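Bifunctional amylase/serine protease inhibitor (Zea mays, PDB 1BEA) inhibits mammalian trypsin and, specifically, activated Hageman factor (factor XIIa), and belongs to the cereal trypsin/alpha-amylase inhibitor family. Local coordinates at residues L17-W22 with K41-R46; R21-S26 with R92-T97; R79-D82 with P87-V90. One frame throughout, in Å; residues are numbered along the deposited sequence.

Interaction 1. Residues L17-W22 with K41-R46; sequences LPSCRW and KRRCCR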
loop_
_atom_site.group_PDB
_atom_site.type_symbol
_atom_site.label_atom_id
_atom_site.label_comp_id
_atom_site.label_asym_id
_atom_site.label_seq_id
_atom_site.Cartn_x
_atom_site.Cartn_y
_atom_site.Cartn_z
ATOM N N LEU A 17 -5.860 0.009 -1.200
ATOM C CA LEU A 17 -5.282 0.834 -0.160
ATOM C C LEU A 17 -5.207 2.332 -0.535
ATOM O O LEU A 17 -4.173 2.969 -0.353
ATOM C CB LEU A 17 -3.883 0.255 0.191
ATOM C CG LEU A 17 -3.685 -1.278 0.321
ATOM C CD1 LEU A 17 -2.189 -1.603 0.578
ATOM C CD2 LEU A 17 -4.501 -1.803 1.453
ATOM N N PRO A 18 -6.344 2.926 -0.984
ATOM C CA PRO A 18 -6.419 4.340 -1.385
ATOM C C PRO A 18 -5.928 5.242 -0.276
ATOM O O PRO A 18 -5.301 6.255 -0.555
ATOM C CB PRO A 18 -7.915 4.601 -1.630
ATOM C CG PRO A 18 -8.562 3.279 -1.737
ATOM C CD PRO A 18 -7.677 2.273 -1.018
ATOM N N SER A 19 -6.253 4.894 0.975
ATOM C CA SER A 19 -5.853 5.711 2.128
ATOM C C SER A 19 -4.380 5.528 2.460
ATOM O O SER A 19 -3.758 6.390 3.099
ATOM C CB SER A 19 -6.641 5.335 3.392
ATOM O OG SER A 19 -7.977 5.809 3.369
ATOM N N CYS A 20 -3.817 4.386 2.086
ATOM C CA CYS A 20 -2.406 4.187 2.402
ATOM C C CYS A 20 -1.613 5.047 1.492
ATOM O O CYS A 20 -0.622 5.591 1.927
ATOM C CB CYS A 20 -2.025 2.742 2.229
ATOM S SG CYS A 20 -2.793 1.708 3.508
ATOM N N ARG A 21 -2.069 5.196 0.235
ATOM C CA ARG A 21 -1.417 6.073 -0.766
ATOM C C ARG A 21 -1.152 7.443 -0.176
ATOM O O ARG A 21 -0.007 7.900 -0.217
ATOM C CB ARG A 21 -2.294 6.279 -2.007
ATOM C CG ARG A 21 -1.653 7.146 -3.090
ATOM C CD ARG A 21 -2.476 7.174 -4.383
ATOM N NE ARG A 21 -2.427 5.910 -5.126
ATOM C CZ ARG A 21 -1.388 5.478 -5.854
ATOM N NH1 ARG A 21 -0.256 6.188 -5.946
ATOM N NH2 ARG A 21 -1.480 4.305 -6.488
ATOM N N TRP A 22 -2.206 8.074 0.375
ATOM C CA TRP A 22 -2.206 9.418 0.998
ATOM C C TRP A 22 -1.454 9.505 2.292
ATOM O O TRP A 22 -0.908 10.556 2.624
ATOM C CB TRP A 22 -3.642 9.890 1.305
ATOM C CG TRP A 22 -4.432 10.156 0.104
ATOM C CD1 TRP A 22 -5.738 9.834 -0.094
ATOM C CD2 TRP A 22 -3.957 10.707 -1.128
ATOM N NE1 TRP A 22 -6.106 10.141 -1.381
ATOM C CE2 TRP A 22 -5.035 10.676 -2.042
ATOM C CE3 TRP A 22 -2.721 11.225 -1.559
ATOM C CZ2 TRP A 22 -4.915 11.140 -3.356
ATOM C CZ3 TRP A 22 -2.605 11.682 -2.846
ATOM C CH2 TRP A 22 -3.695 11.640 -3.740
ATOM N N LYS A 41 -3.366 7.168 9.470
ATOM C CA LYS A 41 -2.775 5.848 9.663
ATOM C C LYS A 41 -3.854 4.817 9.863
ATOM O O LYS A 41 -3.881 3.783 9.220
ATOM C CB LYS A 41 -1.847 5.847 10.877
ATOM C CG LYS A 41 -1.176 4.502 11.147
ATOM C CD LYS A 41 -0.510 4.484 12.508
ATOM C CE LYS A 41 1.013 4.304 12.392
ATOM N NZ LYS A 41 1.799 4.635 13.651
ATOM N N ARG A 42 -4.752 5.118 10.777
ATOM C CA ARG A 42 -5.852 4.248 11.073
ATOM C C ARG A 42 -6.544 3.770 9.801
ATOM O O ARG A 42 -6.679 2.573 9.570
ATOM C CB ARG A 42 -6.859 5.006 11.922
ATOM C CG ARG A 42 -7.742 4.131 12.781
ATOM C CD ARG A 42 -8.594 4.964 13.711
ATOM N NE ARG A 42 -9.618 5.655 12.940
ATOM C CZ ARG A 42 -10.832 5.166 12.692
ATOM N NH1 ARG A 42 -11.190 3.965 13.160
ATOM N NH2 ARG A 42 -11.683 5.878 11.954
ATOM N N ARG A 43 -6.985 4.720 8.982
ATOM C CA ARG A 43 -7.719 4.413 7.758
ATOM C C ARG A 43 -6.945 3.555 6.765
ATOM O O ARG A 43 -7.522 2.727 6.060
ATOM C CB ARG A 43 -8.232 5.726 7.142
ATOM C CG ARG A 43 -9.215 6.470 8.070
ATOM C CD ARG A 43 -9.838 7.689 7.421
ATOM N NE ARG A 43 -9.890 7.565 5.965
ATOM C CZ ARG A 43 -10.900 7.001 5.295
ATOM N NH1 ARG A 43 -11.943 6.513 5.963
ATOM N NH2 ARG A 43 -10.865 6.916 3.959
ATOM N N CYS A 44 -5.636 3.738 6.704
ATOM C CA CYS A 44 -4.810 2.911 5.842
ATOM C C CYS A 44 -4.740 1.484 6.471
ATOM O O CYS A 44 -4.936 0.462 5.815
ATOM C CB CYS A 44 -3.424 3.539 5.784
ATOM S SG CYS A 44 -2.110 2.394 5.281
ATOM N N CYS A 45 -4.467 1.445 7.769
ATOM C CA CYS A 45 -4.355 0.189 8.505
ATOM C C CYS A 45 -5.637 -0.562 8.351
ATOM O O CYS A 45 -5.644 -1.713 7.994
ATOM C CB CYS A 45 -4.090 0.451 9.981
ATOM S SG CYS A 45 -2.388 1.070 10.268
ATOM N N ARG A 46 -6.737 0.104 8.625
ATOM C CA ARG A 46 -8.036 -0.526 8.477
ATOM C C ARG A 46 -8.178 -1.163 7.103
ATOM O O ARG A 46 -8.677 -2.282 6.995
ATOM C CB ARG A 46 -9.119 0.518 8.680
ATOM C CG ARG A 46 -10.434 -0.030 9.155
ATOM C CD ARG A 46 -11.245 -0.460 7.955
ATOM N NE ARG A 46 -12.438 0.358 7.779
ATOM C CZ ARG A 46 -12.781 0.949 6.636
ATOM N NH1 ARG A 46 -12.019 0.818 5.546
ATOM N NH2 ARG A 46 -13.895 1.674 6.581
#
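S19 and C20, in the first turn of helix 18-29, meet R43 and C44 on helix 37-49. The turn is started by L17 at the N-cap position, whose carbonyl O takes the backbone N-H of both C20 and R21. S19 points its CB toward the facing helix, where it packs against the backbone at 3.8 Å from C44 N. Its OG, turned beside its own backbone N, comes within 3.1 Å of R43 NH2, approaching that guanidinium obliquely; a bend at chi3 turns the arginine's end toward the serine hydroxyl. R43 lies at the exposed border of the contact, with its side chain about 5 Å from that of L35, in the bond cut by target proteases. C20 follows with the covalent link, its SG bonded to C44 SG at 2.0 Å with a chi3 of 95°. This helix pair is part of the disulfide-bonded four-helix fold of the cereal inhibitors; the two segments run at 142°, closer to antiparallel than to parallel, with the segment axes 7.7 Å apart at closest approach. The two sulfurs leave their helices differently: SG of C20 lies anti to its carbonyl carbon, whereas that of C44 is anti to the backbone N (chi1 159°). The disulfide draws the CA atoms of C20 and C44 to 4.4 Å. C45, the residue after C44, is bonded to C104.

Interaction 2. Residues R21-S26 with R92-T97; sequences RWYVTS and RGFAAT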
loop_
_atom_site.group_PDB
_atom_site.type_symbol
_atom_site.label_atom_id
_atom_site.label_comp_id
_atom_site.label_asym_id
_atom_site.label_seq_id
_atom_site.Cartn_x
_atom_site.Cartn_y
_atom_site.Cartn_z
ATOM N N ARG A 21 -2.069 5.196 0.235
ATOM C CA ARG A 21 -1.417 6.073 -0.766
ATOM C C ARG A 21 -1.152 7.443 -0.176
ATOM O O ARG A 21 -0.007 7.900 -0.217
ATOM C CB ARG A 21 -2.294 6.279 -2.007
ATOM C CG ARG A 21 -1.653 7.146 -3.090
ATOM C CD ARG A 21 -2.476 7.174 -4.383
ATOM N NE ARG A 21 -2.427 5.910 -5.126
ATOM C CZ ARG A 21 -1.388 5.478 -5.854
ATOM N NH1 ARG A 21 -0.256 6.188 -5.946
ATOM N NH2 ARG A 21 -1.480 4.305 -6.488
ATOM N N TRP A 22 -2.206 8.074 0.375
ATOM C CA TRP A 22 -2.206 9.418 0.998
ATOM C C TRP A 22 -1.454 9.505 2.292
ATOM O O TRP A 22 -0.908 10.556 2.624
ATOM C CB TRP A 22 -3.642 9.890 1.305
ATOM C CG TRP A 22 -4.432 10.156 0.104
ATOM C CD1 TRP A 22 -5.738 9.834 -0.094
ATOM C CD2 TRP A 22 -3.957 10.707 -1.128
ATOM N NE1 TRP A 22 -6.106 10.141 -1.381
ATOM C CE2 TRP A 22 -5.035 10.676 -2.042
ATOM C CE3 TRP A 22 -2.721 11.225 -1.559
ATOM C CZ2 TRP A 22 -4.915 11.140 -3.356
ATOM C CZ3 TRP A 22 -2.605 11.682 -2.846
ATOM C CH2 TRP A 22 -3.695 11.640 -3.740
ATOM N N TYR A 23 -1.497 8.428 3.064
ATOM C CA TYR A 23 -0.755 8.389 4.316
ATOM C C TYR A 23 0.748 8.415 3.931
ATOM O O TYR A 23 1.542 9.128 4.521
ATOM C CB TYR A 23 -1.117 7.120 5.085
ATOM C CG TYR A 23 -0.261 6.856 6.303
ATOM C CD1 TYR A 23 0.214 7.910 7.080
ATOM C CD2 TYR A 23 0.047 5.558 6.699
ATOM C CE1 TYR A 23 0.970 7.682 8.216
ATOM C CE2 TYR A 23 0.807 5.318 7.844
ATOM C CZ TYR A 23 1.263 6.385 8.599
ATOM O OH TYR A 23 2.036 6.176 9.735
ATOM N N VAL A 24 1.112 7.665 2.907
ATOM C CA VAL A 24 2.474 7.615 2.455
ATOM C C VAL A 24 2.952 8.935 1.867
ATOM O O VAL A 24 4.094 9.323 2.114
ATOM C CB VAL A 24 2.667 6.524 1.396
ATOM C CG1 VAL A 24 3.980 6.709 0.679
ATOM C CG2 VAL A 24 2.641 5.168 2.062
ATOM N N THR A 25 2.122 9.627 1.082
ATOM C CA THR A 25 2.564 10.902 0.492
ATOM C C THR A 25 2.597 12.050 1.520
ATOM O O THR A 25 3.327 13.065 1.363
ATOM C CB THR A 25 1.676 11.344 -0.690
ATOM O OG1 THR A 25 0.310 11.446 -0.270
ATOM C CG2 THR A 25 1.780 10.385 -1.787
ATOM N N SER A 26 1.799 11.888 2.570
ATOM C CA SER A 26 1.738 12.884 3.600
ATOM C C SER A 26 3.120 12.982 4.171
ATOM O O SER A 26 3.710 14.064 4.203
ATOM C CB SER A 26 0.777 12.448 4.680
ATOM O OG SER A 26 -0.545 12.628 4.232
ATOM N N ARG A 92 8.288 4.734 -1.779
ATOM C CA ARG A 92 8.397 3.270 -1.758
ATOM C C ARG A 92 8.994 2.738 -0.452
ATOM O O ARG A 92 8.462 1.812 0.195
ATOM C CB ARG A 92 9.321 2.814 -2.868
ATOM C CG ARG A 92 8.654 2.370 -4.124
ATOM C CD ARG A 92 9.677 1.715 -5.032
ATOM N NE ARG A 92 9.421 0.293 -5.259
ATOM C CZ ARG A 92 10.021 -0.699 -4.620
ATOM N NH1 ARG A 92 10.914 -0.459 -3.690
ATOM N NH2 ARG A 92 9.767 -1.941 -4.950
ATOM N N GLY A 93 10.144 3.300 -0.095
ATOM C CA GLY A 93 10.798 2.891 1.128
ATOM C C GLY A 93 9.833 2.934 2.292
ATOM O O GLY A 93 9.701 1.982 3.040
ATOM N N PHE A 94 9.112 4.031 2.444
ATOM C CA PHE A 94 8.209 4.110 3.563
ATOM C C PHE A 94 6.990 3.218 3.442
ATOM O O PHE A 94 6.480 2.731 4.454
ATOM C CB PHE A 94 7.742 5.534 3.766
ATOM C CG PHE A 94 6.683 5.658 4.818
ATOM C CD1 PHE A 94 6.975 5.322 6.145
ATOM C CD2 PHE A 94 5.379 6.044 4.485
ATOM C CE1 PHE A 94 5.988 5.361 7.116
ATOM C CE2 PHE A 94 4.383 6.087 5.448
ATOM C CZ PHE A 94 4.685 5.745 6.762
ATOM N N ALA A 95 6.511 3.013 2.216
ATOM C CA ALA A 95 5.319 2.179 2.011
ATOM C C ALA A 95 5.580 0.733 2.393
ATOM O O ALA A 95 4.685 0.029 2.840
ATOM C CB ALA A 95 4.868 2.233 0.553
ATOM N N ALA A 96 6.814 0.284 2.207
ATOM C CA ALA A 96 7.132 -1.095 2.517
ATOM C C ALA A 96 7.031 -1.436 4.014
ATOM O O ALA A 96 6.926 -2.607 4.366
ATOM C CB ALA A 96 8.507 -1.414 1.971
ATOM N N THR A 97 7.000 -0.421 4.889
ATOM C CA THR A 97 6.935 -0.623 6.352
ATOM C C THR A 97 5.544 -0.643 6.925
ATOM O O THR A 97 5.345 -0.816 8.123
ATOM C CB THR A 97 7.702 0.487 7.157
ATOM O OG1 THR A 97 6.819 1.575 7.443
ATOM C CG2 THR A 97 8.872 1.016 6.369
#
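F94 reaches from helix 88-95 to Y23 and V24 of helix 18-29, and its ring touches both of them. Its CB points toward the facing helix, and CG stands anti to the backbone N (chi1 174°), which sends the ring outward between the two helices. Along one side of the ring, CD2 lies 3.8 Å from V24 CG2, and CE2 is 3.9 Å from both V24 CG2 and V24 CA; the two side chains run alongside one another, pointing opposite ways. At the tip, CZ comes over one face of the Y23 ring, 3.9 Å from Y23 CZ. The pair is a T-shaped stack, F94 giving the edge and Y23 the face, with centroids 5.5 Å apart and planes at 83°. The next residue adds a smaller apolar contact, A95 CB lying 4.0 Å from V24 CG2. An alanine at F94 would remove the whole ring, and is likely to open a gap beside V24 and leave the Y23 face without its edge-on partner. The phenolic end of Y23 is held elsewhere, its OH being hydrogen-bonded to E103. All four touching residues are buried, and the surrounding helices close in on them: Y23 also packs on L40 and K41 of helix 37-49, while A95 leans on M64 of helix 56-65.

Interaction 3. Residues R79-D82 with P87-V90; sequences RLED and PREV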
loop_
_atom_site.group_PDB
_atom_site.type_symbol
_atom_site.label_atom_id
_atom_site.label_comp_id
_atom_site.label_asym_id
_atom_site.label_seq_id
_atom_site.Cartn_x
_atom_site.Cartn_y
_atom_site.Cartn_z
ATOM N N ARG A 79 0.531 1.724 -7.749
ATOM C CA ARG A 79 1.829 2.294 -8.073
ATOM C C ARG A 79 1.998 3.722 -7.600
ATOM O O ARG A 79 1.117 4.564 -7.821
ATOM C CB ARG A 79 2.098 2.255 -9.562
ATOM C CG ARG A 79 3.484 2.735 -9.899
ATOM C CD ARG A 79 3.936 2.294 -11.287
ATOM N NE ARG A 79 5.253 2.854 -11.642
ATOM C CZ ARG A 79 6.367 2.139 -11.824
ATOM N NH1 ARG A 79 6.357 0.814 -11.693
ATOM N NH2 ARG A 79 7.507 2.763 -12.112
ATOM N N LEU A 80 3.142 3.981 -6.947
ATOM C CA LEU A 80 3.452 5.306 -6.452
ATOM C C LEU A 80 4.335 5.926 -7.507
ATOM O O LEU A 80 5.367 5.355 -7.855
ATOM C CB LEU A 80 4.252 5.250 -5.153
ATOM C CG LEU A 80 3.767 4.384 -4.007
ATOM C CD1 LEU A 80 4.946 4.027 -3.081
ATOM C CD2 LEU A 80 2.689 5.138 -3.251
ATOM N N GLU A 81 3.938 7.092 -7.996
ATOM C CA GLU A 81 4.720 7.795 -8.991
ATOM C C GLU A 81 5.322 9.068 -8.427
ATOM O O GLU A 81 5.073 9.439 -7.287
ATOM C CB GLU A 81 3.856 8.130 -10.196
ATOM C CG GLU A 81 3.561 6.920 -11.063
ATOM C CD GLU A 81 4.831 6.196 -11.502
ATOM O OE1 GLU A 81 5.829 6.163 -10.739
ATOM O OE2 GLU A 81 4.834 5.653 -12.621
ATOM N N ASP A 82 6.111 9.749 -9.243
ATOM C CA ASP A 82 6.763 10.957 -8.786
ATOM C C ASP A 82 5.816 12.113 -8.608
ATOM O O ASP A 82 4.883 12.299 -9.372
ATOM C CB ASP A 82 7.851 11.346 -9.765
ATOM C CG ASP A 82 9.047 10.442 -9.683
ATOM O OD1 ASP A 82 9.069 9.422 -10.397
ATOM O OD2 ASP A 82 9.963 10.749 -8.897
ATOM N N PRO A 87 10.463 12.065 -5.304
ATOM C CA PRO A 87 10.646 10.880 -6.141
ATOM C C PRO A 87 9.989 9.615 -5.608
ATOM O O PRO A 87 9.974 9.339 -4.397
ATOM C CB PRO A 87 12.166 10.743 -6.251
ATOM C CG PRO A 87 12.704 11.507 -5.105
ATOM C CD PRO A 87 11.741 12.621 -4.831
ATOM N N ARG A 88 9.478 8.834 -6.552
ATOM C CA ARG A 88 8.809 7.575 -6.262
ATOM C C ARG A 88 9.617 6.672 -5.341
ATOM O O ARG A 88 9.052 6.003 -4.486
ATOM C CB ARG A 88 8.479 6.893 -7.580
ATOM C CG ARG A 88 8.955 5.523 -7.716
ATOM C CD ARG A 88 8.305 4.887 -8.897
ATOM N NE ARG A 88 8.777 3.517 -8.991
ATOM C CZ ARG A 88 8.185 2.509 -8.383
ATOM N NH1 ARG A 88 7.097 2.703 -7.640
ATOM N NH2 ARG A 88 8.711 1.313 -8.502
ATOM N N GLU A 89 10.942 6.706 -5.476
ATOM C CA GLU A 89 11.825 5.901 -4.632
ATOM C C GLU A 89 11.726 6.277 -3.156
ATOM O O GLU A 89 11.923 5.444 -2.249
ATOM C CB GLU A 89 13.287 6.037 -5.092
ATOM C CG GLU A 89 13.593 7.305 -5.878
ATOM C CD GLU A 89 13.293 7.170 -7.371
ATOM O OE1 GLU A 89 13.606 6.115 -7.973
ATOM O OE2 GLU A 89 12.742 8.125 -7.956
ATOM N N VAL A 90 11.453 7.542 -2.897
ATOM C CA VAL A 90 11.328 7.960 -1.519
ATOM C C VAL A 90 10.058 7.430 -0.872
ATOM O O VAL A 90 10.071 7.022 0.280
ATOM C CB VAL A 90 11.303 9.472 -1.392
ATOM C CG1 VAL A 90 11.562 9.848 0.056
ATOM C CG2 VAL A 90 12.353 10.096 -2.315
HETATM O O HOH W 1 11.349 7.617 -10.978
#
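R88, near the start of helix 88-95, reaches R79, L80 and E81 with an extended side chain and meets D82 at its backbone N. Its hydrogen bond to the loop runs from NH1 to L80 O, 3.2 Å long with an N-H...O angle of 159°; the donor lies in the carbonyl plane and the oxygen in the plane of the guanidinium. The same NH1 also bonds M64 O, and NH2 forms a salt bridge with D65, so the guanidinium is held from helix 56-65 as well. A weak bond joins R88 N to D82 OD2, an oxygen whose modelled place is uncertain.

The guanidinium of R79 stacks on that of R88, centres 3.9 Å apart and planes at 23°, with R79 NH2 over one face of R88. Both charges are positive, and nearby acids probably ease the cost: D65, which R88 shares with R92, and for R79 the salt bridge from NE to E81 OE2, 3.0 Å. The other oxygen, E81 OE1, sits 3.3 Å from R88 CD, its carboxylate plane perpendicular to the R88 guanidinium; it lies 4.3 Å from R88 NE, well out of the guanidinium plane, and probably contributes only its charge.

A water bridges D82 and E89, donating to D82 OD1 at 3.0 Å and, weakly, to E89 OE2.

The bond from R88 NH1 to L80 O, with the stacked arginines beside it, joins the loop after helix 56-65 to the first turn of helix 88-95, with P87 at its N-cap: a surface contact of the four-helix inhibitor fold, away from the protease-cleaved bond.

Overall arrangement
From the N terminus, helix 18-29 enters interactions 1 and 2. Interaction 1 closes the shorter loop, returning at helix 37-49 after the segment with the protease-cleaved bond R34-L35. Interaction 2 starts from the same helix, sharing R21 and W22, and spans 65 residues to helix 88-95, so the second segment of interaction 1 falls within its loop. Interaction 3, a short closure between 79-82 and 87-90, also lies within that span, after interaction 1 has closed. Helix 18-29 thus joins helix 37-49 to helix 88-95. Y23 packs against C44, so interactions 1 and 2 touch, while R21 NH1 probably bonds R79 O and A95 packs on L80, bringing loop 79-82 against helices 18-29 and 88-95.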